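Local coordinates for protein class B carbapenemase GOB-18 (Elizabethkingia meningoseptica, PDB 5K0W) that is a zinc-dependent class B3 metallo-beta-lactamase that probably hydrolyses beta-lactam antibiotics, carbapenems among them, at a two-zinc active site, at residues A[57-62]-A[163-168]. Residues are numbered along the deposited sequence; the frame is centred on the assembly and turned at random.
Sequences IVTDKG and GNITLT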
loop_
_atom_site.group_PDB
_atom_site.type_symbol
_atom_site.label_atom_id
_atom_site.label_comp_id
_atom_site.label_asym_id
_atom_site.label_seq_id
_atom_site.Cartn_x
_atom_site.Cartn_y
_atom_site.Cartn_z
ATOM N N ILE A 57 -11.219 4.717 -3.215
ATOM C CA ILE A 57 -11.780 4.779 -4.560
ATOM C C ILE A 57 -13.290 4.687 -4.405
ATOM O O ILE A 57 -13.812 3.672 -3.941
ATOM C CB ILE A 57 -11.181 3.737 -5.542
ATOM C CG1 ILE A 57 -9.673 3.953 -5.708
ATOM C CG2 ILE A 57 -11.885 3.797 -6.899
ATOM C CD1 ILE A 57 -8.907 2.760 -6.249
ATOM N N VAL A 58 -13.973 5.774 -4.747
ATOM C CA VAL A 58 -15.419 5.895 -4.622
ATOM C C VAL A 58 -16.088 5.479 -5.928
ATOM O O VAL A 58 -15.786 6.053 -6.975
ATOM C CB VAL A 58 -15.787 7.345 -4.217
ATOM C CG1 VAL A 58 -17.288 7.500 -4.015
ATOM C CG2 VAL A 58 -15.023 7.777 -2.968
ATOM N N THR A 59 -16.977 4.467 -5.885
ATOM C CA THR A 59 -17.726 4.043 -7.079
ATOM C C THR A 59 -19.224 4.158 -6.837
ATOM O O THR A 59 -19.687 4.333 -5.699
ATOM C CB THR A 59 -17.420 2.609 -7.538
ATOM O OG1 THR A 59 -18.334 1.732 -6.896
ATOM C CG2 THR A 59 -15.949 2.172 -7.345
ATOM N N ASP A 60 -19.973 3.975 -7.925
ATOM C CA ASP A 60 -21.436 3.982 -8.023
ATOM C C ASP A 60 -22.081 2.830 -7.228
ATOM O O ASP A 60 -23.194 2.977 -6.728
ATOM C CB ASP A 60 -21.900 3.973 -9.518
ATOM C CG ASP A 60 -21.132 3.072 -10.530
ATOM O OD1 ASP A 60 -19.871 3.128 -10.558
ATOM O OD2 ASP A 60 -21.798 2.395 -11.352
ATOM N N LYS A 61 -21.360 1.692 -7.141
ATOM C CA LYS A 61 -21.752 0.436 -6.488
ATOM C C LYS A 61 -21.017 0.172 -5.156
ATOM O O LYS A 61 -21.108 -0.949 -4.638
ATOM C CB LYS A 61 -21.526 -0.761 -7.441
ATOM C CG LYS A 61 -21.943 -0.551 -8.893
ATOM C CD LYS A 61 -23.421 -0.781 -9.156
ATOM C CE LYS A 61 -23.746 -0.416 -10.588
ATOM N NZ LYS A 61 -25.195 -0.136 -10.786
ATOM N N GLY A 62 -20.325 1.187 -4.615
ATOM C CA GLY A 62 -19.586 1.068 -3.363
ATOM C C GLY A 62 -18.164 1.595 -3.405
ATOM O O GLY A 62 -17.737 2.159 -4.410
ATOM N N GLY A 163 -18.231 -1.372 -9.906
ATOM C CA GLY A 163 -18.755 -0.312 -10.762
ATOM C C GLY A 163 -18.006 -0.295 -12.083
ATOM O O GLY A 163 -17.634 -1.357 -12.594
ATOM N N ASN A 164 -17.720 0.905 -12.609
ATOM C CA ASN A 164 -16.978 1.089 -13.867
ATOM C C ASN A 164 -15.466 0.995 -13.647
ATOM O O ASN A 164 -14.717 0.778 -14.607
ATOM C CB ASN A 164 -17.328 2.421 -14.533
ATOM C CG ASN A 164 -18.801 2.721 -14.626
ATOM O OD1 ASN A 164 -19.273 3.714 -14.078
ATOM N ND2 ASN A 164 -19.550 1.895 -15.346
ATOM N N ILE A 165 -15.026 1.147 -12.376
ATOM C CA ILE A 165 -13.638 1.058 -11.923
ATOM C C ILE A 165 -13.125 -0.379 -12.055
ATOM O O ILE A 165 -13.811 -1.320 -11.647
ATOM C CB ILE A 165 -13.540 1.601 -10.464
ATOM C CG1 ILE A 165 -13.417 3.145 -10.424
ATOM C CG2 ILE A 165 -12.456 0.911 -9.616
ATOM C CD1 ILE A 165 -11.998 3.776 -10.800
ATOM N N THR A 166 -11.926 -0.533 -12.648
ATOM C CA THR A 166 -11.210 -1.802 -12.809
ATOM C C THR A 166 -9.761 -1.588 -12.377
ATOM O O THR A 166 -9.068 -0.747 -12.952
ATOM C CB THR A 166 -11.288 -2.357 -14.248
ATOM O OG1 THR A 166 -12.649 -2.384 -14.683
ATOM C CG2 THR A 166 -10.676 -3.758 -14.366
ATOM N N LEU A 167 -9.316 -2.345 -11.363
ATOM C CA LEU A 167 -7.954 -2.280 -10.865
ATOM C C LEU A 167 -7.211 -3.528 -11.287
ATOM O O LEU A 167 -7.775 -4.625 -11.269
ATOM C CB LEU A 167 -7.958 -2.187 -9.334
ATOM C CG LEU A 167 -7.726 -0.814 -8.736
ATOM C CD1 LEU A 167 -8.959 0.019 -8.820
ATOM C CD2 LEU A 167 -7.380 -0.932 -7.293
ATOM N N THR A 168 -5.943 -3.372 -11.655
ATOM C CA THR A 168 -5.103 -4.500 -12.032
ATOM C C THR A 168 -4.024 -4.607 -10.982
ATOM O O THR A 168 -3.361 -3.605 -10.678
ATOM C CB THR A 168 -4.518 -4.327 -13.459
ATOM O OG1 THR A 168 -5.582 -4.209 -14.389
ATOM C CG2 THR A 168 -3.635 -5.488 -13.883
#
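Thr59 OG1, on the side chain that packs by its methyl against Ile165, is gripped twice within its own turn: it donates to Gly62 O (2.6 Å) and accepts from Lys61 N (3.0 Å), the latter bond closing an ST turn inside the type I turn Thr59–Gly62. Gly62 O also takes Thr59 N, from the opposite face of its carbonyl plane. With the hydroxyl committed to the turn, Thr59 CG2 meets Ile165 CB at 4.0 Å. Deeper in, Ile57 splits its two branches: CG2, anti to the backbone N, lies against Ile165 CG1 (3.9 Å), whereas CD1 meets Leu167 CD1 tip to tip at 3.8 Å. At the exposed end Lys61 CG rests over Gly163 CA (3.7 Å), and Asp60 crosses Asn164 at about a right angle, Asp60 OD1 and Asn164 OD1 facing each other at 3.6 Å without bonding. Gly163 has positive phi, and its bare CA lets the Asp60 carboxylate come close. The two hairpin turns thus meet at one end of the metallo-beta-lactamase alpha-beta/beta-alpha sandwich, away from the zincs, where strand 55-59 faces strand 165-171 of the other sheet; Phe184 of strand 180-187 and Ile64 of strand 62-66 continue the apolar layer between the sheets.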